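Local coordinates for geranyltranstransferase (IspA) (Helicobacter pylori, PDB 3LLW), which probably joins isoprenyl diphosphate units as a magnesium-dependent prenyltransferase of the farnesyl/geranylgeranyl diphosphate synthase family, at residues A[8-11]-A[12-16]; A[117-120]-A[121-125]; A[229-232]-A[233-236]. All coordinates share one frame; numbering follows the deposited sequence.

Contact 1 of 3, residues A[8-11]-A[12-16]; sequences LSFY and YNECE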
loop_
_atom_site.group_PDB
_atom_site.type_symbol
_atom_site.label_atom_id
_atom_site.label_comp_id
_atom_site.label_asym_id
_atom_site.label_seq_id
_atom_site.Cartn_x
_atom_site.Cartn_y
_atom_site.Cartn_z
ATOM N N LEU A 8 29.821 -4.386 16.271
ATOM C CA LEU A 8 28.721 -5.224 16.705
ATOM C C LEU A 8 28.017 -4.625 17.912
ATOM O O LEU A 8 26.820 -4.854 18.131
ATOM C CB LEU A 8 29.279 -6.596 17.075
ATOM C CG LEU A 8 28.306 -7.765 17.106
ATOM C CD1 LEU A 8 27.575 -7.856 15.780
ATOM C CD2 LEU A 8 29.052 -9.052 17.402
ATOM N N SER A 9 28.776 -3.861 18.696
ATOM C CA SER A 9 28.274 -3.205 19.898
ATOM C C SER A 9 27.441 -1.998 19.501
ATOM O O SER A 9 26.410 -1.710 20.123
ATOM C CB SER A 9 29.442 -2.756 20.788
ATOM O OG SER A 9 29.008 -2.486 22.104
ATOM N N PHE A 10 27.910 -1.301 18.464
ATOM C CA PHE A 10 27.218 -0.154 17.892
ATOM C C PHE A 10 25.877 -0.578 17.280
ATOM O O PHE A 10 24.870 0.118 17.427
ATOM C CB PHE A 10 28.102 0.511 16.832
ATOM C CG PHE A 10 27.402 1.562 16.025
ATOM C CD1 PHE A 10 27.236 2.844 16.532
ATOM C CD2 PHE A 10 26.925 1.275 14.748
ATOM C CE1 PHE A 10 26.588 3.829 15.785
ATOM C CE2 PHE A 10 26.271 2.251 13.997
ATOM C CZ PHE A 10 26.103 3.529 14.516
ATOM N N TYR A 11 25.893 -1.718 16.593
ATOM C CA TYR A 11 24.714 -2.272 15.945
ATOM C C TYR A 11 23.650 -2.700 16.950
ATOM O O TYR A 11 22.474 -2.373 16.778
ATOM C CB TYR A 11 25.100 -3.432 15.019
ATOM C CG TYR A 11 23.937 -4.332 14.643
ATOM C CD1 TYR A 11 22.850 -3.841 13.905
ATOM C CD2 TYR A 11 23.926 -5.674 15.018
ATOM C CE1 TYR A 11 21.795 -4.649 13.572
ATOM C CE2 TYR A 11 22.873 -6.498 14.670
ATOM C CZ TYR A 11 21.808 -5.976 13.949
ATOM O OH TYR A 11 20.755 -6.783 13.605
ATOM N N TYR A 12 24.059 -3.409 17.998
ATOM C CA TYR A 12 23.128 -3.833 19.051
ATOM C C TYR A 12 22.433 -2.650 19.725
ATOM O O TYR A 12 21.270 -2.736 20.122
ATOM C CB TYR A 12 23.844 -4.672 20.112
ATOM C CG TYR A 12 24.090 -6.117 19.725
ATOM C CD1 TYR A 12 23.250 -6.777 18.826
ATOM C CD2 TYR A 12 25.151 -6.833 20.283
ATOM C CE1 TYR A 12 23.469 -8.103 18.476
ATOM C CE2 TYR A 12 25.374 -8.166 19.946
ATOM C CZ TYR A 12 24.527 -8.794 19.044
ATOM O OH TYR A 12 24.739 -10.113 18.703
ATOM N N ASN A 13 23.159 -1.548 19.838
ATOM C CA ASN A 13 22.639 -0.352 20.456
ATOM C C ASN A 13 21.654 0.383 19.531
ATOM O O ASN A 13 20.667 0.948 20.007
ATOM C CB ASN A 13 23.799 0.545 20.892
ATOM C CG ASN A 13 23.346 1.764 21.642
ATOM O OD1 ASN A 13 23.752 2.881 21.317
ATOM N ND2 ASN A 13 22.490 1.569 22.647
ATOM N N GLU A 14 21.918 0.359 18.222
ATOM C CA GLU A 14 20.975 0.906 17.241
ATOM C C GLU A 14 19.644 0.153 17.184
ATOM O O GLU A 14 18.600 0.758 16.970
ATOM C CB GLU A 14 21.603 1.002 15.853
ATOM C CG GLU A 14 22.642 2.115 15.757
ATOM C CD GLU A 14 22.124 3.450 16.297
ATOM O OE1 GLU A 14 21.038 3.893 15.852
ATOM O OE2 GLU A 14 22.803 4.057 17.157
ATOM N N CYS A 15 19.691 -1.155 17.401
ATOM C CA CYS A 15 18.491 -1.971 17.503
ATOM C C CYS A 15 17.635 -1.592 18.701
ATOM O O CYS A 15 16.413 -1.611 18.610
ATOM C CB CYS A 15 18.862 -3.455 17.554
ATOM S SG CYS A 15 19.607 -4.017 16.009
ATOM N N GLU A 16 18.283 -1.254 19.818
ATOM C CA GLU A 16 17.585 -0.804 21.024
ATOM C C GLU A 16 17.020 0.594 20.818
ATOM O O GLU A 16 15.929 0.899 21.289
ATOM C CB GLU A 16 18.515 -0.828 22.247
ATOM C CG GLU A 16 18.962 -2.225 22.666
ATOM C CD GLU A 16 17.791 -3.150 22.990
ATOM O OE1 GLU A 16 17.059 -2.882 23.973
ATOM O OE2 GLU A 16 17.604 -4.149 22.261
#

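Contact 2 of 3, residues A[117-120]-A[121-125]; sequences ETTA and VLIGD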
loop_
_atom_site.group_PDB
_atom_site.type_symbol
_atom_site.label_atom_id
_atom_site.label_comp_id
_atom_site.label_asym_id
_atom_site.label_seq_id
_atom_site.Cartn_x
_atom_site.Cartn_y
_atom_site.Cartn_z
ATOM N N GLU A 117 -14.536 -6.271 13.323
ATOM C CA GLU A 117 -13.902 -6.819 12.118
ATOM C C GLU A 117 -13.488 -5.734 11.128
ATOM O O GLU A 117 -12.382 -5.756 10.610
ATOM C CB GLU A 117 -14.868 -7.778 11.435
ATOM C CG GLU A 117 -14.226 -8.969 10.768
ATOM C CD GLU A 117 -15.232 -10.072 10.462
ATOM O OE1 GLU A 117 -14.872 -11.006 9.713
ATOM O OE2 GLU A 117 -16.379 -10.010 10.968
ATOM N N THR A 118 -14.402 -4.797 10.893
ATOM C CA THR A 118 -14.232 -3.692 9.970
ATOM C C THR A 118 -12.986 -2.873 10.302
ATOM O O THR A 118 -12.117 -2.681 9.426
ATOM C CB THR A 118 -15.510 -2.825 9.935
ATOM O OG1 THR A 118 -16.529 -3.541 9.227
ATOM C CG2 THR A 118 -15.270 -1.516 9.220
ATOM N N THR A 119 -12.894 -2.453 11.571
ATOM C CA THR A 119 -11.713 -1.781 12.137
ATOM C C THR A 119 -10.396 -2.494 11.802
ATOM O O THR A 119 -9.456 -1.860 11.325
ATOM C CB THR A 119 -11.836 -1.605 13.672
ATOM O OG1 THR A 119 -13.020 -0.854 13.986
ATOM C CG2 THR A 119 -10.615 -0.883 14.242
ATOM N N ALA A 120 -10.352 -3.804 12.032
ATOM C CA ALA A 120 -9.193 -4.629 11.684
ATOM C C ALA A 120 -8.829 -4.619 10.193
ATOM O O ALA A 120 -7.678 -4.396 9.864
ATOM C CB ALA A 120 -9.367 -6.056 12.164
ATOM N N VAL A 121 -9.797 -4.855 9.309
ATOM C CA VAL A 121 -9.541 -4.809 7.865
ATOM C C VAL A 121 -8.949 -3.466 7.459
ATOM O O VAL A 121 -7.904 -3.403 6.770
ATOM C CB VAL A 121 -10.818 -5.086 7.021
ATOM C CG1 VAL A 121 -10.524 -4.923 5.524
ATOM C CG2 VAL A 121 -11.332 -6.493 7.284
ATOM N N LEU A 122 -9.604 -2.404 7.929
ATOM C CA LEU A 122 -9.242 -1.037 7.576
ATOM C C LEU A 122 -7.919 -0.578 8.174
ATOM O O LEU A 122 -7.146 0.125 7.512
ATOM C CB LEU A 122 -10.375 -0.060 7.917
ATOM C CG LEU A 122 -11.626 -0.207 7.056
ATOM C CD1 LEU A 122 -12.718 0.713 7.570
ATOM C CD2 LEU A 122 -11.345 0.013 5.535
ATOM N N ILE A 123 -7.649 -0.982 9.408
ATOM C CA ILE A 123 -6.327 -0.728 10.002
ATOM C C ILE A 123 -5.171 -1.500 9.358
ATOM O O ILE A 123 -4.096 -0.919 9.152
ATOM C CB ILE A 123 -6.348 -0.753 11.537
ATOM C CG1 ILE A 123 -6.826 0.616 12.009
ATOM C CG2 ILE A 123 -4.964 -0.979 12.126
ATOM C CD1 ILE A 123 -7.515 0.565 13.300
ATOM N N GLY A 124 -5.387 -2.767 8.991
ATOM C CA GLY A 124 -4.404 -3.462 8.138
ATOM C C GLY A 124 -4.178 -2.731 6.811
ATOM O O GLY A 124 -3.045 -2.577 6.352
ATOM N N ASP A 125 -5.264 -2.265 6.199
ATOM C CA ASP A 125 -5.217 -1.482 4.963
ATOM C C ASP A 125 -4.403 -0.204 5.103
ATOM O O ASP A 125 -3.577 0.108 4.239
ATOM C CB ASP A 125 -6.626 -1.130 4.493
ATOM C CG ASP A 125 -7.339 -2.294 3.848
ATOM O OD1 ASP A 125 -6.710 -3.361 3.677
ATOM O OD2 ASP A 125 -8.536 -2.136 3.505
#

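Contact 3 of 3, residues A[229-232]-A[233-236]; sequences LDDI and IDVT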
loop_
_atom_site.group_PDB
_atom_site.type_symbol
_atom_site.label_atom_id
_atom_site.label_comp_id
_atom_site.label_asym_id
_atom_site.label_seq_id
_atom_site.Cartn_x
_atom_site.Cartn_y
_atom_site.Cartn_z
ATOM N N LEU A 229 12.676 -23.637 10.883
ATOM C CA LEU A 229 12.814 -23.518 12.339
ATOM C C LEU A 229 11.515 -23.108 13.027
ATOM O O LEU A 229 11.180 -23.649 14.074
ATOM C CB LEU A 229 13.925 -22.545 12.716
ATOM C CG LEU A 229 15.338 -23.072 12.523
ATOM C CD1 LEU A 229 16.282 -21.900 12.593
ATOM C CD2 LEU A 229 15.679 -24.128 13.563
ATOM N N ASP A 230 10.785 -22.169 12.430
ATOM C CA ASP A 230 9.495 -21.740 12.968
ATOM C C ASP A 230 8.487 -22.894 12.998
ATOM O O ASP A 230 7.779 -23.077 13.986
ATOM C CB ASP A 230 8.948 -20.550 12.174
ATOM C CG ASP A 230 8.131 -19.595 13.035
ATOM O OD1 ASP A 230 8.635 -19.160 14.099
ATOM O OD2 ASP A 230 6.988 -19.271 12.641
ATOM N N ASP A 231 8.461 -23.685 11.925
ATOM C CA ASP A 231 7.633 -24.900 11.845
ATOM C C ASP A 231 7.941 -25.910 12.960
ATOM O O ASP A 231 7.034 -26.569 13.472
ATOM C CB ASP A 231 7.788 -25.581 10.474
ATOM C CG ASP A 231 7.105 -24.809 9.335
ATOM O OD1 ASP A 231 6.414 -23.798 9.611
ATOM O OD2 ASP A 231 7.248 -25.239 8.158
ATOM N N ILE A 232 9.214 -26.018 13.333
ATOM C CA ILE A 232 9.650 -26.954 14.372
ATOM C C ILE A 232 9.266 -26.462 15.776
ATOM O O ILE A 232 8.918 -27.267 16.642
ATOM C CB ILE A 232 11.161 -27.248 14.248
ATOM C CG1 ILE A 232 11.440 -27.978 12.937
ATOM C CG2 ILE A 232 11.678 -28.103 15.396
ATOM C CD1 ILE A 232 12.854 -27.815 12.457
ATOM N N ILE A 233 9.300 -25.144 15.980
ATOM C CA ILE A 233 8.912 -24.532 17.257
ATOM C C ILE A 233 7.405 -24.701 17.561
ATOM O O ILE A 233 7.014 -24.837 18.721
ATOM C CB ILE A 233 9.352 -23.027 17.350
ATOM C CG1 ILE A 233 10.840 -22.836 17.014
ATOM C CG2 ILE A 233 9.067 -22.432 18.731
ATOM C CD1 ILE A 233 11.827 -23.667 17.834
ATOM N N ASP A 234 6.576 -24.731 16.516
ATOM C CA ASP A 234 5.122 -24.927 16.655
ATOM C C ASP A 234 4.714 -26.285 17.239
ATOM O O ASP A 234 3.673 -26.392 17.887
ATOM C CB ASP A 234 4.416 -24.731 15.307
ATOM C CG ASP A 234 4.510 -23.303 14.789
ATOM O OD1 ASP A 234 4.314 -22.353 15.579
ATOM O OD2 ASP A 234 4.767 -23.133 13.577
ATOM N N VAL A 235 5.527 -27.312 17.005
ATOM C CA VAL A 235 5.216 -28.673 17.450
ATOM C C VAL A 235 5.712 -28.920 18.872
ATOM O O VAL A 235 5.054 -29.612 19.651
ATOM C CB VAL A 235 5.825 -29.744 16.511
ATOM C CG1 VAL A 235 5.045 -31.052 16.607
ATOM C CG2 VAL A 235 5.827 -29.258 15.087
ATOM N N THR A 236 6.872 -28.349 19.196
ATOM C CA THR A 236 7.511 -28.518 20.505
ATOM C C THR A 236 6.701 -27.845 21.624
ATOM O O THR A 236 6.657 -28.339 22.756
ATOM C CB THR A 236 8.968 -27.977 20.491
ATOM O OG1 THR A 236 9.593 -28.302 19.243
ATOM C CG2 THR A 236 9.795 -28.574 21.633
#

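Contact 1 of 3, residues A[8-11]-A[12-16]
Tyr11 and Tyr12 follow one another on helix 6-23, yet each leans on a residue one turn away. The CG of Tyr11 stands opposite the backbone N (chi1 162°), which carries the ring along the helix toward Cys15. There the sulfur lies obliquely to the ring, Cys15 SG being 3.3 Å from Tyr11 CE1 and 3.9 Å from the ring centroid. This is a tight sulfur-aromatic contact, and the small, polarisable thiol fits closely beside the ring. Tyr12 turns the other way at its first torsion, its CG beside the backbone N, and the ring comes back over the preceding turn to lie alongside Leu8, pointing the same way, with Tyr12 CE2 4.1 Å from Leu8 CG. The two tyrosine rings approach obliquely, with planes at 32° and Tyr11 CD2 4.0 Å from Tyr12 CD1. On another side of the helix a chi1 of -72° sets Glu14 CG over one face of the Phe10 ring in a CH-pi contact, 4.2 Å from the centroid; the bend at chi2 then turns the carboxylate. The acid thereby offers its methylene to the aromatic surface, while OE1 is hydrogen-bonded to Gln73 NE2 and Tyr69 OH. Tyr11 OH, for its part, is hydrogen-bonded to Lys54 O on helix 51-63, which satisfies the polar end of a buried ring. Successive i to i+4 backbone bonds hold the spacing, among them Cys15 N to Tyr11 O at 3.1 Å. Tyr11 packs on both helix 51-63 and helix 287-301, Leu8 and Tyr12 touch helix 287-301, and Phe10 meets Tyr69 edge-to-face, so this N-terminal helix is fastened into the all-helical prenyl synthase fold.

Contact 2 of 3, residues A[117-120]-A[121-125]
The backbone of residues 117-125 makes regular alpha-helical i to i+4 hydrogen bonds, from Val121 N to Glu117 O at 3.0 Å through to Gly124 N and Ala120 O at 2.9 Å, the latter nearly straight with an N-H...O angle of 172°. These are the first two and a half turns of helix 117-137, one of the long helices of the all-alpha prenyl synthase fold, and they lie at the dimer interface. Two beta-branched threonines pair with aliphatic residues one turn on. Thr118 and Leu122 run side by side, CG2 of Thr118 3.8 Å from CD1 of Leu122; Thr119 and Ile123 repeat the pattern more closely, with Thr119 CG2 3.5 Å from Ile123 CD1. In both threonines the methyl stands opposite the backbone N and the hydroxyl beside it (chi1 -58° in Thr119), so the methyl branch serves the apolar row. In Thr119 the other branch has a polar role, OG1 being hydrogen-bonded to Asp116 OD2, just before the helix. Ile123 extends the apolar side onto Leu36 and Ala39 of helix 36-45. The second subunit covers a different side: its Met99 packs on Thr118, and ND1 of its His93 is hydrogen-bonded to Asp125 OD2. Ala120 is compact enough to lie buried against Leu96 and Leu111, and Gly124, lacking a side chain, adds little bulk one turn later. Val121 places CG1 opposite its backbone N, which leaves the other methyl, CG2, resting 3.6 Å from Glu117 O.

Contact 3 of 3, residues A[229-232]-A[233-236]
Ile232 O is gripped by three donors: Thr236 OG1 gives the shortest bond at 2.9 Å, while Thr236 N and Val235 N add weak ones, each at 3.4 Å. They gather at the C-terminal end of helix 209-236, which carries the DDxxD sequence of Asp230, Asp231 and Asp234, the second aspartate-rich motif of prenyl synthases. Threonine fits this last turn because its hydroxyl, set beside the backbone N by a chi1 of -39°, folds back onto the carbonyl one turn earlier and adds a shorter bond where the main-chain ones are weak. Ile232 itself turns its branches to Asn265 and Ala268 of helix 261-279 and to Val256.

The aspartates occupy neighbouring positions around the helix. Asp234 bends back over the preceding turn, bringing OD2 to 3.0 Å from Asp230 O, an unfavourable meeting of two acceptors that a bound cation might relieve. The same OD2 lies 4.3 Å from Asp231 OD1 and 4.6 Å from Asp230 OD2. No magnesium is bound to this chain, and clustered acidic oxygens of this kind are consistent with the metal and diphosphate binding known for the motif in relatives. Asp231 is held at both oxygens, OD1 by Gln227 NE2 and OD2 by Phe255 N. Ile233, though exposed, brings CG1, beside the backbone N, to 3.1 Å from Leu229 O, the acceptor of Ile233 N.

The three contacts are single-helix neighbourhoods in different parts of the chain, and none touches another: centres lie 34 Å apart for contacts 1 and 2, 28 Å for contacts 1 and 3, and 29 Å for contacts 2 and 3. Contacts 2 and 3 are related through Asp94 and Asp100 of the first aspartate-rich motif, which bind magnesium in this protein, though none is bound in this chain. Between side chains, Asp230 and Asp234 of contact 3 are about 10 Å from Asp94 and Asp100 respectively, as expected of two acidic motifs facing one probable diphosphate site. In contact 2, Gly124 is about 10 Å from Asp94 and Glu117 about 12 Å from Asp100. Contact 1 lies away from this site.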